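Local coordinates for protein alcohol oxidase (Myceliophthora thermophila, PDB 6F74) that binds FAD and, as a VAO-type flavoprotein, probably oxidises an organic substrate with molecular oxygen as the electron acceptor, at residues L142-Q147 / G169-W174; E456-K461 / A528-L533. All blocks are in the same frame, centred on the assembly; numbering follows the deposited sequence.

Contact 1 (L142-Q147 / G169-W174); sequences LNFAKQ and GGLELW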
loop_
_atom_site.group_PDB
_atom_site.type_symbol
_atom_site.label_atom_id
_atom_site.label_comp_id
_atom_site.label_asym_id
_atom_site.label_seq_id
_atom_site.Cartn_x
_atom_site.Cartn_y
_atom_site.Cartn_z
ATOM N N LEU A 142 20.122 8.455 -11.972
ATOM C CA LEU A 142 19.276 8.555 -13.138
ATOM C C LEU A 142 20.132 8.527 -14.403
ATOM O O LEU A 142 19.922 7.664 -15.267
ATOM C CB LEU A 142 18.426 9.823 -13.101
ATOM C CG LEU A 142 17.576 10.150 -14.341
ATOM C CD1 LEU A 142 16.579 9.045 -14.666
ATOM C CD2 LEU A 142 16.847 11.454 -14.157
ATOM N N ASN A 143 21.097 9.443 -14.488
ATOM C CA ASN A 143 21.934 9.573 -15.679
ATOM C C ASN A 143 22.718 8.294 -16.011
ATOM O O ASN A 143 22.771 7.888 -17.172
ATOM C CB ASN A 143 22.914 10.766 -15.545
ATOM C CG ASN A 143 22.236 12.125 -15.654
ATOM O OD1 ASN A 143 21.056 12.216 -15.937
ATOM N ND2 ASN A 143 23.002 13.203 -15.444
ATOM N N PHE A 144 23.323 7.679 -15.008
ATOM C CA PHE A 144 24.069 6.429 -15.200
ATOM C C PHE A 144 23.147 5.304 -15.738
ATOM O O PHE A 144 23.540 4.572 -16.621
ATOM C CB PHE A 144 24.784 6.018 -13.890
ATOM C CG PHE A 144 25.699 4.832 -14.022
ATOM C CD1 PHE A 144 25.179 3.526 -14.024
ATOM C CD2 PHE A 144 27.067 4.997 -14.134
ATOM C CE1 PHE A 144 26.005 2.435 -14.128
ATOM C CE2 PHE A 144 27.905 3.906 -14.256
ATOM C CZ PHE A 144 27.371 2.618 -14.246
ATOM N N ALA A 145 21.926 5.185 -15.217
ATOM C CA ALA A 145 20.971 4.145 -15.663
ATOM C C ALA A 145 20.659 4.304 -17.134
ATOM O O ALA A 145 20.691 3.341 -17.906
ATOM C CB ALA A 145 19.680 4.230 -14.869
ATOM N N LYS A 146 20.343 5.544 -17.513
ATOM C CA LYS A 146 20.038 5.880 -18.902
ATOM C C LYS A 146 21.268 5.701 -19.793
ATOM O O LYS A 146 21.176 5.152 -20.868
ATOM C CB LYS A 146 19.533 7.334 -19.025
ATOM C CG LYS A 146 18.216 7.648 -18.340
ATOM C CD LYS A 146 17.664 8.999 -18.781
ATOM C CE LYS A 146 18.535 10.166 -18.363
ATOM N NZ LYS A 146 18.009 11.451 -18.851
ATOM N N GLN A 147 22.422 6.146 -19.328
ATOM C CA GLN A 147 23.644 6.043 -20.111
ATOM C C GLN A 147 24.014 4.586 -20.423
ATOM O O GLN A 147 24.346 4.276 -21.589
ATOM C CB GLN A 147 24.809 6.705 -19.391
ATOM C CG GLN A 147 26.070 6.779 -20.265
ATOM C CD GLN A 147 27.235 7.366 -19.563
ATOM O OE1 GLN A 147 27.119 7.843 -18.450
ATOM N NE2 GLN A 147 28.371 7.380 -20.238
ATOM N N GLY A 169 17.930 -7.480 -12.441
ATOM C CA GLY A 169 19.099 -6.883 -13.062
ATOM C C GLY A 169 19.115 -5.344 -12.997
ATOM O O GLY A 169 19.733 -4.704 -13.837
ATOM N N GLY A 170 18.433 -4.803 -12.009
ATOM C CA GLY A 170 18.170 -3.384 -11.930
ATOM C C GLY A 170 19.210 -2.614 -11.165
ATOM O O GLY A 170 19.995 -3.187 -10.413
ATOM N N LEU A 171 19.203 -1.303 -11.359
ATOM C CA LEU A 171 19.942 -0.362 -10.520
ATOM C C LEU A 171 18.904 0.347 -9.674
ATOM O O LEU A 171 18.041 1.055 -10.212
ATOM C CB LEU A 171 20.723 0.625 -11.379
ATOM C CG LEU A 171 21.420 1.797 -10.684
ATOM C CD1 LEU A 171 22.356 1.341 -9.549
ATOM C CD2 LEU A 171 22.206 2.588 -11.703
ATOM N N GLU A 172 18.955 0.147 -8.358
ATOM C CA GLU A 172 17.982 0.764 -7.471
ATOM C C GLU A 172 18.380 2.192 -7.054
ATOM O O GLU A 172 19.455 2.419 -6.530
ATOM C CB GLU A 172 17.757 -0.097 -6.238
ATOM C CG GLU A 172 16.643 0.403 -5.331
ATOM C CD GLU A 172 16.488 -0.422 -4.087
ATOM O OE1 GLU A 172 17.285 -0.222 -3.174
ATOM O OE2 GLU A 172 15.539 -1.240 -4.006
ATOM N N LEU A 173 17.493 3.146 -7.303
ATOM C CA LEU A 173 17.552 4.439 -6.662
ATOM C C LEU A 173 16.872 4.306 -5.324
ATOM O O LEU A 173 15.625 4.333 -5.244
ATOM C CB LEU A 173 16.855 5.488 -7.527
ATOM C CG LEU A 173 16.782 6.894 -6.914
ATOM C CD1 LEU A 173 18.165 7.498 -6.731
ATOM C CD2 LEU A 173 15.917 7.741 -7.813
ATOM N N TRP A 174 17.673 4.142 -4.276
ATOM C CA TRP A 174 17.159 4.014 -2.893
ATOM C C TRP A 174 17.100 5.389 -2.212
ATOM O O TRP A 174 18.124 6.031 -1.978
ATOM C CB TRP A 174 18.070 3.069 -2.122
ATOM C CG TRP A 174 17.562 2.603 -0.793
ATOM C CD1 TRP A 174 16.249 2.400 -0.417
ATOM C CD2 TRP A 174 18.356 2.250 0.332
ATOM N NE1 TRP A 174 16.198 1.952 0.885
ATOM C CE2 TRP A 174 17.476 1.846 1.365
ATOM C CE3 TRP A 174 19.728 2.216 0.567
ATOM C CZ2 TRP A 174 17.932 1.412 2.615
ATOM C CZ3 TRP A 174 20.189 1.792 1.818
ATOM C CH2 TRP A 174 19.282 1.399 2.825
#
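In the FAD-binding domain a beta-alpha-beta unit turns Phe144 and Ala145, near the end of helix 135-147, toward Leu171 at the start of strand 171-174. The meeting is purely apolar, with no hydrogen bond between the segments. One methyl group does the work: Leu171 CD2 lies 3.9 Å from Phe144 CD1, and the same CD2 is 4.4 Å from Ala145 CB, a looser approach. Leu171 CB already faces the helix, and CG, anti to the backbone N (chi1 172°), carries CD2 to Phe144 and Ala145; the leucine and phenylalanine side chains cross at about a right angle. The nearest CA atoms of helix and strand are those of Leu171 and the small Ala145, 6.9 Å apart. Leucine contributes 51 Å² of the 108 Å² buried in all, and all three touching residues are buried in the fold. Beyond this contact, Phe144 stacks on Phe48 and meets the rings of Trp45 and His148, while Leu171 also rests on Tyr128, Val130 and Thr141. Backbone hydrogen bonds of Leu171 with Arg151 and Val153, and of Glu172 with Tyr128 and Val130, place strand 171-174 between strands 128-131 and 152-155. Helix 135-147 therefore links two parallel strands while covering the one inserted between them, a beta-alpha-beta crossover within the FAD-binding domain of this oxidoreductase family.

Contact 2 (E456-K461 / A528-L533); sequences EVVAGK and AALKKL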
loop_
_atom_site.group_PDB
_atom_site.type_symbol
_atom_site.label_atom_id
_atom_site.label_comp_id
_atom_site.label_asym_id
_atom_site.label_seq_id
_atom_site.Cartn_x
_atom_site.Cartn_y
_atom_site.Cartn_z
ATOM N N GLU A 456 -19.978 -15.819 1.194
ATOM C CA GLU A 456 -19.739 -17.258 1.179
ATOM C C GLU A 456 -18.473 -17.603 0.411
ATOM O O GLU A 456 -17.635 -18.320 0.917
ATOM C CB GLU A 456 -20.937 -18.023 0.580
ATOM C CG GLU A 456 -20.869 -19.543 0.683
ATOM C CD GLU A 456 -20.746 -20.034 2.113
ATOM O OE1 GLU A 456 -21.369 -19.456 3.054
ATOM O OE2 GLU A 456 -19.951 -20.975 2.320
ATOM N N VAL A 457 -18.339 -17.070 -0.797
ATOM C CA VAL A 457 -17.134 -17.293 -1.622
ATOM C C VAL A 457 -15.831 -16.719 -1.034
ATOM O O VAL A 457 -14.842 -17.433 -0.962
ATOM C CB VAL A 457 -17.308 -16.771 -3.068
ATOM C CG1 VAL A 457 -16.012 -16.954 -3.879
ATOM C CG2 VAL A 457 -18.447 -17.497 -3.764
ATOM N N VAL A 458 -15.819 -15.436 -0.653
ATOM C CA VAL A 458 -14.585 -14.830 -0.084
ATOM C C VAL A 458 -14.192 -15.396 1.309
ATOM O O VAL A 458 -13.018 -15.335 1.687
ATOM C CB VAL A 458 -14.565 -13.270 -0.075
ATOM C CG1 VAL A 458 -14.766 -12.727 -1.463
ATOM C CG2 VAL A 458 -15.585 -12.692 0.888
ATOM N N ALA A 459 -15.154 -15.958 2.051
ATOM C CA ALA A 459 -14.851 -16.699 3.285
ATOM C C ALA A 459 -13.856 -17.848 3.055
ATOM O O ALA A 459 -13.102 -18.262 3.936
ATOM C CB ALA A 459 -16.144 -17.236 3.900
ATOM N N GLY A 460 -13.888 -18.381 1.838
ATOM C CA GLY A 460 -12.913 -19.381 1.446
ATOM C C GLY A 460 -13.285 -20.744 1.946
ATOM O O GLY A 460 -14.329 -20.941 2.586
ATOM N N LYS A 461 -12.384 -21.674 1.664
ATOM C CA LYS A 461 -12.558 -23.066 2.003
ATOM C C LYS A 461 -12.168 -23.214 3.479
ATOM O O LYS A 461 -11.070 -22.786 3.896
ATOM C CB LYS A 461 -11.642 -23.937 1.135
ATOM C CG LYS A 461 -11.585 -23.581 -0.364
ATOM C CD LYS A 461 -11.163 -24.786 -1.225
ATOM C CE LYS A 461 -11.260 -24.431 -2.699
ATOM N NZ LYS A 461 -10.485 -25.366 -3.577
ATOM N N ALA A 528 -13.333 -12.558 -8.485
ATOM C CA ALA A 528 -14.505 -12.737 -9.338
ATOM C C ALA A 528 -15.825 -12.583 -8.598
ATOM O O ALA A 528 -16.783 -12.048 -9.159
ATOM C CB ALA A 528 -14.464 -14.111 -10.020
ATOM N N ALA A 529 -15.884 -13.078 -7.364
ATOM C CA ALA A 529 -17.079 -12.941 -6.546
ATOM C C ALA A 529 -17.263 -11.472 -6.181
ATOM O O ALA A 529 -18.385 -10.957 -6.212
ATOM C CB ALA A 529 -16.959 -13.766 -5.290
ATOM N N LEU A 530 -16.154 -10.807 -5.839
ATOM C CA LEU A 530 -16.212 -9.397 -5.459
ATOM C C LEU A 530 -16.640 -8.516 -6.615
ATOM O O LEU A 530 -17.384 -7.546 -6.405
ATOM C CB LEU A 530 -14.877 -8.920 -4.905
ATOM C CG LEU A 530 -14.450 -9.468 -3.548
ATOM C CD1 LEU A 530 -13.072 -8.948 -3.165
ATOM C CD2 LEU A 530 -15.480 -9.169 -2.449
ATOM N N LYS A 531 -16.182 -8.854 -7.828
ATOM C CA LYS A 531 -16.588 -8.146 -9.041
ATOM C C LYS A 531 -18.027 -8.347 -9.359
ATOM O O LYS A 531 -18.703 -7.389 -9.744
ATOM C CB LYS A 531 -15.721 -8.542 -10.256
ATOM C CG LYS A 531 -14.349 -7.910 -10.200
ATOM C CD LYS A 531 -13.532 -8.014 -11.477
ATOM C CE LYS A 531 -12.117 -7.505 -11.214
ATOM N NZ LYS A 531 -11.184 -7.506 -12.391
ATOM N N LYS A 532 -18.512 -9.585 -9.208
ATOM C CA LYS A 532 -19.930 -9.876 -9.393
ATOM C C LYS A 532 -20.802 -9.108 -8.415
ATOM O O LYS A 532 -21.871 -8.616 -8.792
ATOM C CB LYS A 532 -20.207 -11.375 -9.266
ATOM C CG LYS A 532 -21.669 -11.752 -9.544
ATOM C CD LYS A 532 -21.842 -13.267 -9.641
ATOM C CE LYS A 532 -23.290 -13.639 -9.801
ATOM N NZ LYS A 532 -23.503 -15.053 -9.395
ATOM N N LEU A 533 -20.372 -9.018 -7.161
ATOM C CA LEU A 533 -21.052 -8.177 -6.180
ATOM C C LEU A 533 -21.077 -6.704 -6.567
ATOM O O LEU A 533 -22.145 -6.086 -6.539
ATOM C CB LEU A 533 -20.381 -8.293 -4.829
ATOM C CG LEU A 533 -20.987 -7.472 -3.680
ATOM C CD1 LEU A 533 -22.433 -7.874 -3.426
ATOM C CD2 LEU A 533 -20.107 -7.676 -2.450
#
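Ala529 and Val458 give up the most surface here, 45 and 44 Å² of a total of 143 Å², with Leu530 next at 28 Å². Ala529 CB points at Val457, meeting its CG1 at 3.6 Å and its CB at 3.8 Å: the alanine methyl sits against the CB-CG1 edge of the valine. CG1, anti to the backbone N of Val457 (chi1 177°), is the methyl that reaches Ala529. Helix backbones come close at this point, the CA atoms of Val457 and Ala529 being 6.6 Å apart. One residue further on in both helices, Val458 CG1 reaches Leu530, 3.8 Å from CD2 and 3.9 Å from CG, and the two side chains cross at about a right angle. Leu530 leaves its backbone across the line to the partner helix, and CG and CD2 make the approach. Helices 448-458 and 512-533 both pack on the seven-stranded antiparallel sheet: Val458 touches Ser502, and Leu530 spreads over Met500, Thr436 and Arg438, on neighbouring strands of the sheet. The valine–leucine pair is thus the buried, sheet-facing half of the contact, whereas Val457 and Ala529 are partly exposed. Past Val458 the chain leaves the helical conformation at Gly460, which has a positive phi of 81°, and Gly460 O accepts a hydrogen bond from Arg357, whose NH2 also forms a salt bridge with Glu456.

Both contacts are small and apolar, without a hydrogen bond between their segments, and in each an alanine marks the nearest backbone approach. Their settings differ. Contact 1 joins a helix to a strand of the mixed sheet in the FAD-binding domain, and its three touching residues are all buried; contact 2 joins two helices that lie on the antiparallel sheet, and half of its four touching residues are partly exposed. Aromatic rings pack on the Phe144 side of the first, while near the second Glu456 and Lys531 pair with charged residues outside both segments. They share no helix or strand: their centres are 41 Å apart, on opposite sides of the chain's centre, and contact 1 is complete in the sequence before the first segment of contact 2 begins.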